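Local coordinates for protein lectin (Pleurotus ostreatus, PDB 6T0Q) that probably binds galactose-type sugars through calcium-dependent sites on its beta-sandwich modules, at residues V230-L235 with A290-T295; A100-L105 with P190-L195; V234-D239 with D261-P266; R219-Q224 with F272-I277; C69-V74 with L132-D137. All coordinates share one frame; numbering follows the deposited sequence.

In the fold
Of the segments in these contacts, 69-74 comes first, and contact 5 closes a loop when strand 126-135 returns to pair with it. Contact 2 crosses contact 5: strand 98-104 lies within that loop, next to strand 67-76 in the same sheet, but its partner is the later loop 190-195. The other contacts lie in the second half. Contact 4 opens at 219-224 and closes at 272-277, and contact 3 closes at 261-266 between those ends; contact 1 starts on the same strand as contact 3 and closes at 290-295, crossing contact 4. The Cys69–Cys231 disulfide joins contacts 5 and 1, and contact 2 packs against contacts 1, 3 and 5 between the halves.

Contact 1: V230-L235 with A290-T295; sequences VCATVL and ATILIT
Val230 and Thr295 meet at one end of an antiparallel strand pair, where Val230 N donates to Thr295 O over 2.8 Å. Thr295 OG1 accepts a hydrogen bond from the next amide, Cys231 N, at 3.1 Å. This is possible because chi1 of 56° sets OG1 between the backbone N and the carbonyl carbon, directed across to Cys231. Beyond it the regular ladder begins. Thr295 N donates to Cys231 O, and Thr233 with Leu293 and Leu235 with Thr291 form hydrogen-bonded pairs with two bonds each. On the face of Thr233 and Leu293, water 1 lies 2.9 Å from Thr233 OG1 and gives a weak bond to Leu293 O. The Leu293 side chain also touches a bound N-acetylglucosamine. Thr291 OG1 is held by Ser198 and by the carbonyl of Pro194.

The other face is wholly apolar. Val234 and Ile292 lie side by side and point the same way, with Val234 CG2 4.0 Å from Ile292 CG1; both methyls of the valine touch that one CG1. Ile294 CG1 meets Ala232 CB at 4.0 Å. Val222 and Phe275 of the opposing sheet pack against this layer.

The two faces thus differ in kind: hydrocarbon on the side of Val234 and Ile292, which fills the sandwich interior, and on the other a mixture of threonine hydroxyls, a water, Leu235 and Leu293, packed against Phe102 and Val192. There the Cys231 disulfide to Cys69 adds a covalent tie between the halves.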
# COMPACT_ATOMS: atom_id res chain seq x y z
N VAL A 230 1.50 5.96 12.05
CA VAL A 230 0.73 6.66 13.07
C VAL A 230 0.75 8.17 12.84
O VAL A 230 -0.29 8.76 12.50
CB VAL A 230 1.25 6.31 14.48
CG1 VAL A 230 0.50 7.10 15.54
CG2 VAL A 230 1.10 4.79 14.73
N CYS A 231 1.92 8.81 13.02
CA CYS A 231 2.07 10.26 12.92
C CYS A 231 3.22 10.56 11.98
O CYS A 231 4.16 9.77 11.86
CB CYS A 231 2.35 10.94 14.32
SG CYS A 231 0.94 10.89 15.54
N ALA A 232 3.16 11.72 11.32
CA ALA A 232 4.32 12.24 10.59
C ALA A 232 4.61 13.66 11.05
O ALA A 232 3.70 14.42 11.40
CB ALA A 232 4.12 12.23 9.08
N THR A 233 5.89 13.99 11.06
CA THR A 233 6.36 15.35 11.25
C THR A 233 7.07 15.76 9.97
O THR A 233 7.89 15.00 9.45
CB THR A 233 7.31 15.45 12.44
OG1 THR A 233 6.65 14.90 13.59
CG2 THR A 233 7.68 16.92 12.71
N VAL A 234 6.73 16.94 9.45
CA VAL A 234 7.26 17.41 8.16
C VAL A 234 7.95 18.74 8.37
O VAL A 234 7.38 19.65 8.99
CB VAL A 234 6.15 17.55 7.10
CG1 VAL A 234 6.73 18.06 5.78
CG2 VAL A 234 5.42 16.23 6.91
N LEU A 235 9.17 18.86 7.86
CA LEU A 235 9.90 20.12 7.82
C LEU A 235 10.11 20.48 6.35
O LEU A 235 10.60 19.65 5.59
CB LEU A 235 11.23 19.98 8.54
CG LEU A 235 12.13 21.21 8.50
CD1 LEU A 235 11.47 22.33 9.27
CD2 LEU A 235 13.50 20.86 9.09
N ALA A 290 12.70 19.12 1.96
CA ALA A 290 11.84 18.66 3.05
C ALA A 290 12.46 17.44 3.71
O ALA A 290 13.21 16.68 3.08
CB ALA A 290 10.43 18.33 2.57
N THR A 291 12.13 17.27 4.98
CA THR A 291 12.47 16.08 5.75
C THR A 291 11.19 15.62 6.42
O THR A 291 10.46 16.45 6.97
CB THR A 291 13.56 16.37 6.79
OG1 THR A 291 14.71 16.91 6.14
CG2 THR A 291 13.95 15.07 7.54
N ILE A 292 10.91 14.33 6.36
CA ILE A 292 9.67 13.77 6.88
C ILE A 292 10.03 12.57 7.75
O ILE A 292 10.75 11.67 7.29
CB ILE A 292 8.72 13.32 5.76
CG1 ILE A 292 8.34 14.50 4.86
CG2 ILE A 292 7.47 12.65 6.36
CD1 ILE A 292 7.70 14.04 3.54
N LEU A 293 9.52 12.54 8.98
CA LEU A 293 9.67 11.37 9.83
C LEU A 293 8.29 10.79 10.12
O LEU A 293 7.39 11.52 10.56
CB LEU A 293 10.39 11.71 11.14
CG LEU A 293 10.81 10.46 11.93
CD1 LEU A 293 12.12 10.72 12.63
CD2 LEU A 293 9.76 10.08 12.95
N ILE A 294 8.15 9.49 9.90
CA ILE A 294 6.91 8.77 10.13
C ILE A 294 7.12 7.81 11.29
O ILE A 294 8.13 7.10 11.33
CB ILE A 294 6.48 8.02 8.86
CG1 ILE A 294 6.12 9.02 7.76
CG2 ILE A 294 5.33 7.09 9.14
CD1 ILE A 294 6.10 8.39 6.38
N THR A 295 6.19 7.79 12.24
CA THR A 295 6.26 6.85 13.35
C THR A 295 5.36 5.65 13.09
O THR A 295 4.28 5.78 12.50
CB THR A 295 5.86 7.51 14.68
OG1 THR A 295 4.56 8.08 14.55
CG2 THR A 295 6.85 8.64 15.06
O HOH W 1 6.55 11.97 13.73

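Contact 2: A100-L105 with P190-L195; sequences ALFVAL and PPVLPL. With NAG (2-acetamido-2-deoxy-beta-D-glucopyranose), chain C.
Phe102 turns the rim of its ring, not a face, to the loop: Val192 O lies near the ring plane, 3.3 Å from CZ. The same CZ meets Val192 CG2 at 3.9 Å, the two side chains crossing at about a right angle. With chi1 of -55° setting the ring, Phe102 CE1 touches Leu193 CD2 at 4.0 Å, an oblique approach in which the leucine tip comes closer than its base. Closer to the start of the strand, Ala100 CB meets Pro190 CG at 4.0 Å. No hydrogen bond joins the segments; the contact rests on apolar packing and on the Val192 carbonyl at the ring edge.

Phe102 N donates to O7 of a glycan N-acetylglucosamine at 3.1 Å with a nearly straight angle of 167°, while the acetamido methyl C8 lies beside the ring edge, 3.5 Å from CD1. The sugar also bonds to Ile89 O.

The contact packs edge strand 98-104 of the first half, paired on one side with strand 67-76, against the loop leading into the second half, beside the glycan pocket. Phe102 also touches Thr233 of strand 229-239 and Leu293 and Thr295 of strand 287-296.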
# COMPACT_ATOMS: atom_id res chain seq x y z
N ALA A 100 16.10 15.29 19.97
CA ALA A 100 14.70 15.11 19.57
C ALA A 100 14.42 13.65 19.22
O ALA A 100 15.18 13.04 18.46
CB ALA A 100 14.36 15.99 18.38
N LEU A 101 13.31 13.11 19.73
CA LEU A 101 12.87 11.76 19.40
C LEU A 101 11.36 11.79 19.18
O LEU A 101 10.65 12.57 19.82
CB LEU A 101 13.22 10.77 20.53
CG LEU A 101 14.70 10.61 20.93
CD1 LEU A 101 14.81 9.74 22.17
CD2 LEU A 101 15.53 10.01 19.78
N PHE A 102 10.87 10.92 18.28
CA PHE A 102 9.44 10.83 17.97
C PHE A 102 9.00 9.38 18.06
O PHE A 102 9.75 8.48 17.66
CB PHE A 102 9.13 11.37 16.55
CG PHE A 102 9.61 12.78 16.31
CD1 PHE A 102 10.89 13.02 15.86
CD2 PHE A 102 8.77 13.86 16.54
CE1 PHE A 102 11.34 14.32 15.64
CE2 PHE A 102 9.20 15.17 16.32
CZ PHE A 102 10.49 15.40 15.87
N VAL A 103 7.79 9.14 18.57
CA VAL A 103 7.36 7.76 18.83
C VAL A 103 5.84 7.69 18.84
O VAL A 103 5.16 8.61 19.30
CB VAL A 103 7.97 7.22 20.15
CG1 VAL A 103 7.35 7.91 21.36
CG2 VAL A 103 7.81 5.69 20.24
N ALA A 104 5.31 6.58 18.32
CA ALA A 104 3.90 6.23 18.48
C ALA A 104 3.64 5.70 19.89
O ALA A 104 4.52 5.15 20.55
CB ALA A 104 3.49 5.16 17.46
N LEU A 105 2.40 5.86 20.36
CA LEU A 105 2.06 5.55 21.74
C LEU A 105 0.90 4.57 21.80
O LEU A 105 0.11 4.45 20.86
CB LEU A 105 1.69 6.82 22.52
CG LEU A 105 2.82 7.83 22.69
CD1 LEU A 105 2.32 9.03 23.49
CD2 LEU A 105 4.02 7.17 23.38
N PRO A 190 17.12 21.20 20.12
CA PRO A 190 17.62 20.90 18.77
C PRO A 190 16.59 21.31 17.73
O PRO A 190 15.43 21.59 18.09
CB PRO A 190 17.79 19.38 18.79
CG PRO A 190 16.68 18.93 19.68
CD PRO A 190 16.57 20.00 20.77
N PRO A 191 16.95 21.35 16.45
CA PRO A 191 15.93 21.54 15.41
C PRO A 191 14.94 20.38 15.44
O PRO A 191 15.27 19.27 15.84
CB PRO A 191 16.74 21.55 14.11
CG PRO A 191 18.01 20.80 14.45
CD PRO A 191 18.30 21.18 15.87
N VAL A 192 13.69 20.66 15.02
CA VAL A 192 12.67 19.62 15.04
C VAL A 192 13.10 18.42 14.19
O VAL A 192 12.94 17.27 14.60
CB VAL A 192 11.30 20.17 14.58
CG1 VAL A 192 11.40 20.88 13.19
CG2 VAL A 192 10.28 19.06 14.55
N LEU A 193 13.67 18.68 13.02
CA LEU A 193 14.22 17.69 12.10
C LEU A 193 15.44 18.30 11.43
O LEU A 193 15.52 19.52 11.28
CB LEU A 193 13.21 17.27 11.02
CG LEU A 193 12.00 16.44 11.47
CD1 LEU A 193 10.97 16.35 10.34
CD2 LEU A 193 12.46 15.06 11.91
N PRO A 194 16.39 17.47 11.00
CA PRO A 194 17.52 18.02 10.23
C PRO A 194 17.12 18.30 8.80
O PRO A 194 16.29 17.58 8.22
CB PRO A 194 18.56 16.89 10.30
CG PRO A 194 17.72 15.64 10.32
CD PRO A 194 16.52 16.02 11.20
N LEU A 195 17.69 19.36 8.23
CA LEU A 195 17.72 19.49 6.77
C LEU A 195 19.01 18.93 6.19
O LEU A 195 19.02 18.49 5.03
CB LEU A 195 17.55 20.96 6.36
CG LEU A 195 16.14 21.50 6.59
CD1 LEU A 195 16.08 22.96 6.19
CD2 LEU A 195 15.09 20.65 5.82
C1 NAG C . 14.06 6.16 14.77
C2 NAG C . 14.61 7.06 15.88
C3 NAG C . 16.12 6.80 16.10
C4 NAG C . 16.45 5.31 16.20
C5 NAG C . 15.81 4.55 15.05
C6 NAG C . 15.96 3.05 15.17
C7 NAG C . 13.62 9.30 16.26
C8 NAG C . 13.58 10.72 15.78
N2 NAG C . 14.40 8.47 15.56
O3 NAG C . 16.56 7.45 17.29
O4 NAG C . 17.79 5.03 16.35
O5 NAG C . 14.40 4.81 15.03
O6 NAG C . 15.36 2.56 16.36
O7 NAG C . 12.98 8.94 17.23

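Contact 3: V234-D239 with D261-P266; sequences VLIAAD and DAYTIP. With CA (calcium ion), chain G.
Two torsions bring Ile236 and Tyr263 together: chi1 of -179° puts CG1 of Ile236 anti to the backbone N and so leaves CG2 between the backbone N and the carbonyl carbon, and chi1 of -57° swings the tyrosine ring anti to its carbonyl carbon. Ile236 CG2 thus arrives at the edge of the ring, close to its plane, 3.8 Å from Tyr263 CE2. On the same face Val234 CG2 grazes Ile265 CG1 at 4.4 Å. On the reverse face the tip of Leu235 bends back, so that CD1 lies 3.5 Å from Asp261 O and also brushes the methyl of Ala262.

Four backbone bonds hold the antiparallel pair. Val234 and Tyr263 exchange two, Tyr263 N to Val234 O being 2.8 Å, and Ile236 and Asp261 exchange the other two. The polar ends of Asp261 and Tyr263 both turn to Tyr242 OH, which links them. Past the pairing, Asp239 OD1 binds calcium at 2.6 Å beside Asp240, Asn281, Gly283 and Pro285; its OD2 is held by Trp344.

Strand 229-239 has strand 287-296 on its other flank, while strand 261-265 is bordered by strand 23-24. The face bearing Val234, Ile236 and Tyr263 packs on strand 241-246 of the opposing sheet.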
# COMPACT_ATOMS: atom_id res chain seq x y z
N VAL A 234 6.73 16.94 9.45
CA VAL A 234 7.26 17.41 8.16
C VAL A 234 7.95 18.74 8.37
O VAL A 234 7.38 19.65 8.99
CB VAL A 234 6.15 17.55 7.10
CG1 VAL A 234 6.73 18.06 5.78
CG2 VAL A 234 5.42 16.23 6.91
N LEU A 235 9.17 18.86 7.86
CA LEU A 235 9.90 20.12 7.82
C LEU A 235 10.11 20.48 6.35
O LEU A 235 10.60 19.65 5.59
CB LEU A 235 11.23 19.98 8.54
CG LEU A 235 12.13 21.21 8.50
CD1 LEU A 235 11.47 22.33 9.27
CD2 LEU A 235 13.50 20.86 9.09
N ILE A 236 9.75 21.70 5.94
CA ILE A 236 9.78 22.03 4.52
C ILE A 236 10.09 23.51 4.30
O ILE A 236 9.70 24.38 5.09
CB ILE A 236 8.44 21.65 3.86
CG1 ILE A 236 8.42 21.95 2.36
CG2 ILE A 236 7.26 22.35 4.55
CD1 ILE A 236 7.21 21.27 1.67
N ALA A 237 10.81 23.80 3.21
CA ALA A 237 11.03 25.16 2.75
C ALA A 237 11.17 25.13 1.23
O ALA A 237 11.51 24.10 0.65
CB ALA A 237 12.27 25.80 3.39
N ALA A 238 10.91 26.28 0.59
CA ALA A 238 11.01 26.36 -0.86
C ALA A 238 11.39 27.76 -1.30
O ALA A 238 11.05 28.75 -0.65
CB ALA A 238 9.69 25.96 -1.55
N ASP A 239 12.10 27.82 -2.42
CA ASP A 239 12.36 29.05 -3.17
C ASP A 239 11.58 28.92 -4.48
O ASP A 239 11.98 28.15 -5.36
CB ASP A 239 13.86 29.20 -3.43
CG ASP A 239 14.23 30.52 -4.10
OD1 ASP A 239 13.34 31.26 -4.56
OD2 ASP A 239 15.44 30.83 -4.14
N ASP A 261 9.19 25.75 7.61
CA ASP A 261 7.94 25.46 8.30
C ASP A 261 7.89 24.00 8.72
O ASP A 261 8.34 23.13 7.98
CB ASP A 261 6.74 25.77 7.40
CG ASP A 261 6.78 27.19 6.88
OD1 ASP A 261 7.02 28.09 7.71
OD2 ASP A 261 6.63 27.39 5.66
N ALA A 262 7.31 23.73 9.90
CA ALA A 262 7.14 22.38 10.41
C ALA A 262 5.67 22.10 10.68
O ALA A 262 4.94 22.98 11.16
CB ALA A 262 7.97 22.14 11.68
N TYR A 263 5.25 20.87 10.39
CA TYR A 263 3.87 20.45 10.52
C TYR A 263 3.79 19.09 11.19
O TYR A 263 4.68 18.25 11.02
CB TYR A 263 3.16 20.36 9.16
CG TYR A 263 3.20 21.65 8.38
CD1 TYR A 263 2.24 22.63 8.59
CD2 TYR A 263 4.20 21.88 7.44
CE1 TYR A 263 2.27 23.83 7.88
CE2 TYR A 263 4.24 23.07 6.72
CZ TYR A 263 3.27 24.03 6.94
OH TYR A 263 3.30 25.21 6.23
N THR A 264 2.70 18.86 11.92
CA THR A 264 2.38 17.56 12.49
C THR A 264 1.18 16.98 11.76
O THR A 264 0.18 17.68 11.55
CB THR A 264 2.09 17.69 13.99
OG1 THR A 264 3.30 18.01 14.69
CG2 THR A 264 1.49 16.38 14.55
N ILE A 265 1.29 15.72 11.35
CA ILE A 265 0.20 14.99 10.70
C ILE A 265 -0.20 13.89 11.68
O ILE A 265 0.45 12.84 11.71
CB ILE A 265 0.61 14.39 9.35
CG1 ILE A 265 1.42 15.38 8.51
CG2 ILE A 265 -0.62 13.80 8.62
CD1 ILE A 265 0.68 16.61 8.13
N PRO A 266 -1.23 14.09 12.51
CA PRO A 266 -1.54 13.12 13.56
C PRO A 266 -2.47 12.01 13.12
O PRO A 266 -2.80 11.14 13.94
CB PRO A 266 -2.24 14.01 14.61
CG PRO A 266 -3.00 14.99 13.76
CD PRO A 266 -2.14 15.25 12.53
CA CA G . 13.27 31.93 -7.04

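Contact 4: R219-Q224 with F272-I277; sequences RKTVNQ and FNTFAI
Arg219 and Thr274 touch across two antiparallel strands of one sheet of a beta-sandwich. From CB, which lies 4.1 Å from Phe275 O, the arginine passes CG by the methyl of Ala276 and bends at chi3 (58°), folding its guanidinium back over Thr274. There Thr274 CG2 sits over one face of the group, 3.6 Å from Arg219 NH2. The charge is met by Glu327, through a salt bridge at NE, and by carbonyls of Phe320, Pro322 and Pro323, so it is gripped on several sides.

Next along this face, Thr221 OG1 and Thr274 OG1 share a hydrogen bond of 2.9 Å. The other branch, Thr221 CG2, makes a CH-pi contact over the face of Phe272, 3.8 Å from the ring centroid and 22° off its normal. Asn223 lies obliquely against the same ring, its amide plane turned 54° from it. Asn223 ND2 bonds to Thr271 O of its own chain, Asn223 OD1 to Asn223 ND2 of the second subunit, and Phe272 meets Phe272 of that subunit.

Two pairs of backbone bonds, Lys220 with Phe275 and Val222 with Asn273, join the strands. Water 2 closes the far end, donating to Val222 O at 2.8 Å and accepting from Asn273 ND2 at 2.9 Å.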
# COMPACT_ATOMS: atom_id res chain seq x y z
N ARG A 219 5.81 14.52 -5.79
CA ARG A 219 5.06 13.49 -5.09
C ARG A 219 5.99 12.45 -4.49
O ARG A 219 6.97 12.04 -5.13
CB ARG A 219 4.07 12.77 -6.02
CG ARG A 219 2.87 13.60 -6.44
CD ARG A 219 2.05 12.87 -7.51
NE ARG A 219 1.58 11.56 -7.06
CZ ARG A 219 0.44 11.36 -6.41
NH1 ARG A 219 -0.36 12.39 -6.12
NH2 ARG A 219 0.10 10.13 -6.04
N LYS A 220 5.66 11.99 -3.29
CA LYS A 220 6.35 10.88 -2.65
C LYS A 220 5.34 10.06 -1.87
O LYS A 220 4.57 10.61 -1.07
CB LYS A 220 7.47 11.38 -1.72
CG LYS A 220 8.17 10.27 -0.93
CD LYS A 220 9.10 9.44 -1.81
CE LYS A 220 9.81 8.38 -0.97
NZ LYS A 220 10.68 7.51 -1.79
N THR A 221 5.33 8.75 -2.10
CA THR A 221 4.44 7.83 -1.41
C THR A 221 5.24 6.93 -0.48
O THR A 221 6.30 6.43 -0.85
CB THR A 221 3.66 6.98 -2.41
OG1 THR A 221 2.83 7.83 -3.20
CG2 THR A 221 2.78 5.95 -1.69
N VAL A 222 4.73 6.72 0.73
CA VAL A 222 5.27 5.72 1.64
C VAL A 222 4.19 4.67 1.85
O VAL A 222 3.05 5.01 2.19
CB VAL A 222 5.73 6.34 2.98
CG1 VAL A 222 6.30 5.26 3.90
CG2 VAL A 222 6.79 7.43 2.71
N ASN A 223 4.54 3.40 1.63
CA ASN A 223 3.52 2.35 1.70
C ASN A 223 4.20 1.09 2.23
O ASN A 223 4.63 0.21 1.48
CB ASN A 223 2.87 2.12 0.33
CG ASN A 223 1.92 0.92 0.29
OD1 ASN A 223 1.85 0.23 -0.72
ND2 ASN A 223 1.20 0.68 1.38
N GLN A 224 4.33 1.01 3.56
CA GLN A 224 4.82 -0.20 4.22
C GLN A 224 3.59 -1.04 4.59
O GLN A 224 3.03 -0.91 5.68
CB GLN A 224 5.66 0.15 5.45
CG GLN A 224 6.81 1.12 5.19
CD GLN A 224 7.97 0.49 4.43
OE1 GLN A 224 8.05 -0.73 4.30
NE2 GLN A 224 8.87 1.33 3.94
N PHE A 272 -0.71 3.55 3.75
CA PHE A 272 -0.41 4.19 2.47
C PHE A 272 -0.60 5.69 2.62
O PHE A 272 -1.71 6.15 2.89
CB PHE A 272 -1.33 3.62 1.37
CG PHE A 272 -0.99 4.06 -0.04
CD1 PHE A 272 -1.30 5.34 -0.49
CD2 PHE A 272 -0.41 3.17 -0.94
CE1 PHE A 272 -0.99 5.73 -1.81
CE2 PHE A 272 -0.11 3.54 -2.24
CZ PHE A 272 -0.40 4.83 -2.68
N ASN A 273 0.48 6.46 2.43
CA ASN A 273 0.42 7.91 2.57
C ASN A 273 1.22 8.58 1.46
O ASN A 273 2.38 8.22 1.22
CB ASN A 273 0.95 8.36 3.94
CG ASN A 273 0.06 7.90 5.06
OD1 ASN A 273 -0.97 8.51 5.33
ND2 ASN A 273 0.43 6.79 5.70
N THR A 274 0.62 9.58 0.82
CA THR A 274 1.22 10.30 -0.30
C THR A 274 1.41 11.76 0.07
O THR A 274 0.44 12.46 0.40
CB THR A 274 0.36 10.19 -1.56
OG1 THR A 274 0.39 8.85 -2.06
CG2 THR A 274 0.90 11.14 -2.64
N PHE A 275 2.65 12.23 -0.01
CA PHE A 275 2.99 13.62 0.23
C PHE A 275 3.12 14.30 -1.12
O PHE A 275 3.81 13.79 -2.01
CB PHE A 275 4.29 13.72 1.04
CG PHE A 275 4.23 12.98 2.36
CD1 PHE A 275 4.48 11.62 2.42
CD2 PHE A 275 3.88 13.64 3.52
CE1 PHE A 275 4.40 10.93 3.63
CE2 PHE A 275 3.80 12.96 4.74
CZ PHE A 275 4.06 11.61 4.79
N ALA A 276 2.44 15.44 -1.29
CA ALA A 276 2.48 16.14 -2.57
C ALA A 276 2.74 17.61 -2.36
O ALA A 276 2.23 18.22 -1.41
CB ALA A 276 1.17 15.95 -3.35
N ILE A 277 3.56 18.19 -3.24
CA ILE A 277 3.99 19.57 -3.11
C ILE A 277 3.74 20.28 -4.43
O ILE A 277 4.12 19.78 -5.49
CB ILE A 277 5.49 19.67 -2.74
CG1 ILE A 277 5.81 18.90 -1.46
CG2 ILE A 277 5.90 21.13 -2.60
CD1 ILE A 277 7.34 18.80 -1.21
O HOH W 2 2.85 5.45 4.90

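Contact 5: C69-V74 with L132-D137; sequences CATIVV and LVHFSD
Cys69 opens the pairing with its carbonyl, which receives His134 N at 2.8 Å. Its sulfur, disulfide-bonded to Cys231, lies oblique to the imidazole, 5.3 Å from the ring centroid. Ala70 faces the other way: its CB is 3.6 Å from Leu132 O and only loosely meets Val133 CG2, the two residues forming a non-hydrogen-bonded pair. At Thr71 the backbone bonds resume in both directions, Thr71 N to Leu132 O and Leu132 N to Thr71 O.

The side chain of Thr71 carries the polar part. Its hydroxyl, anti to the carbonyl carbon (chi1 -62°), is carried to the ring edge of His134, near the ring plane, with OG1 3.7 Å from NE2. Water 3 bridges the pair in that plane, 2.8 Å from Thr71 OG1 and 2.8 Å from His134 NE2. Beyond Thr71, strand 67-76 continues the same sheet, with strand 98-104 along its other side.

A buried imidazole nitrogen is therefore satisfied by water rather than directly by the threonine, and the water bond at NE2, near the ring plane, would restrain rotation of the imidazole. The face with Cys69, Thr71 and His134 combines a covalent link to the second half of the chain with a water-mediated polar contact, whereas Ala70 and Val133 give the opposite face a purely apolar surface.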
# COMPACT_ATOMS: atom_id res chain seq x y z
N CYS A 69 0.71 9.83 19.83
CA CYS A 69 2.14 9.88 19.57
C CYS A 69 2.74 10.98 20.44
O CYS A 69 2.01 11.75 21.08
CB CYS A 69 2.43 10.11 18.08
SG CYS A 69 1.64 11.59 17.39
N ALA A 70 4.07 11.04 20.47
CA ALA A 70 4.77 11.98 21.34
C ALA A 70 5.97 12.58 20.63
O ALA A 70 6.66 11.90 19.87
CB ALA A 70 5.28 11.31 22.63
N THR A 71 6.20 13.86 20.92
CA THR A 71 7.45 14.54 20.61
C THR A 71 8.29 14.57 21.88
O THR A 71 7.81 15.03 22.92
CB THR A 71 7.19 15.96 20.11
OG1 THR A 71 6.42 15.90 18.90
CG2 THR A 71 8.49 16.69 19.86
N ILE A 72 9.51 14.05 21.82
CA ILE A 72 10.36 13.92 23.00
C ILE A 72 11.62 14.75 22.82
O ILE A 72 12.22 14.74 21.73
CB ILE A 72 10.71 12.43 23.26
CG1 ILE A 72 9.43 11.64 23.58
CG2 ILE A 72 11.75 12.29 24.39
CD1 ILE A 72 9.58 10.13 23.40
N VAL A 73 12.03 15.46 23.87
CA VAL A 73 13.35 16.08 23.92
C VAL A 73 14.03 15.59 25.19
O VAL A 73 13.44 15.67 26.28
CB VAL A 73 13.30 17.62 23.90
CG1 VAL A 73 14.72 18.20 24.06
CG2 VAL A 73 12.66 18.12 22.59
N VAL A 74 15.26 15.08 25.06
CA VAL A 74 15.96 14.47 26.19
C VAL A 74 17.40 14.97 26.22
O VAL A 74 18.02 15.19 25.17
CB VAL A 74 15.89 12.93 26.14
CG1 VAL A 74 16.43 12.39 24.81
CG2 VAL A 74 16.63 12.31 27.33
N LEU A 132 5.98 15.45 25.02
CA LEU A 132 4.76 16.14 24.61
C LEU A 132 3.86 15.13 23.91
O LEU A 132 4.14 14.74 22.77
CB LEU A 132 5.08 17.33 23.72
CG LEU A 132 3.87 18.09 23.13
CD1 LEU A 132 2.98 18.64 24.24
CD2 LEU A 132 4.35 19.21 22.23
N VAL A 133 2.80 14.72 24.59
CA VAL A 133 1.89 13.68 24.09
C VAL A 133 0.76 14.35 23.32
O VAL A 133 0.13 15.29 23.83
CB VAL A 133 1.33 12.84 25.25
CG1 VAL A 133 0.22 11.91 24.76
CG2 VAL A 133 2.44 12.04 25.93
N HIS A 134 0.48 13.86 22.12
CA HIS A 134 -0.67 14.31 21.34
C HIS A 134 -1.78 13.28 21.45
O HIS A 134 -1.53 12.08 21.32
CB HIS A 134 -0.27 14.53 19.89
CG HIS A 134 0.86 15.50 19.75
ND1 HIS A 134 0.68 16.86 19.81
CD2 HIS A 134 2.19 15.30 19.61
CE1 HIS A 134 1.85 17.46 19.69
NE2 HIS A 134 2.79 16.53 19.56
N PHE A 135 -3.00 13.76 21.71
CA PHE A 135 -4.16 12.90 21.94
C PHE A 135 -5.06 12.84 20.71
O PHE A 135 -4.96 13.65 19.79
CB PHE A 135 -4.94 13.40 23.16
CG PHE A 135 -4.14 13.40 24.44
CD1 PHE A 135 -3.87 12.20 25.10
CD2 PHE A 135 -3.66 14.58 24.98
CE1 PHE A 135 -3.14 12.18 26.27
CE2 PHE A 135 -2.92 14.57 26.16
CZ PHE A 135 -2.66 13.37 26.80
N SER A 136 -5.97 11.86 20.71
CA SER A 136 -6.82 11.60 19.55
C SER A 136 -7.74 12.77 19.22
O SER A 136 -8.18 12.88 18.07
CB SER A 136 -7.65 10.34 19.79
OG SER A 136 -8.32 10.41 21.03
N ASP A 137 -8.03 13.65 20.17
CA ASP A 137 -8.95 14.76 19.93
C ASP A 137 -8.24 16.05 19.53
O ASP A 137 -8.88 17.10 19.45
CB ASP A 137 -9.82 15.02 21.17
CG ASP A 137 -9.02 15.46 22.39
OD1 ASP A 137 -7.77 15.52 22.32
OD2 ASP A 137 -9.64 15.74 23.44
O HOH W 3 4.90 18.21 18.81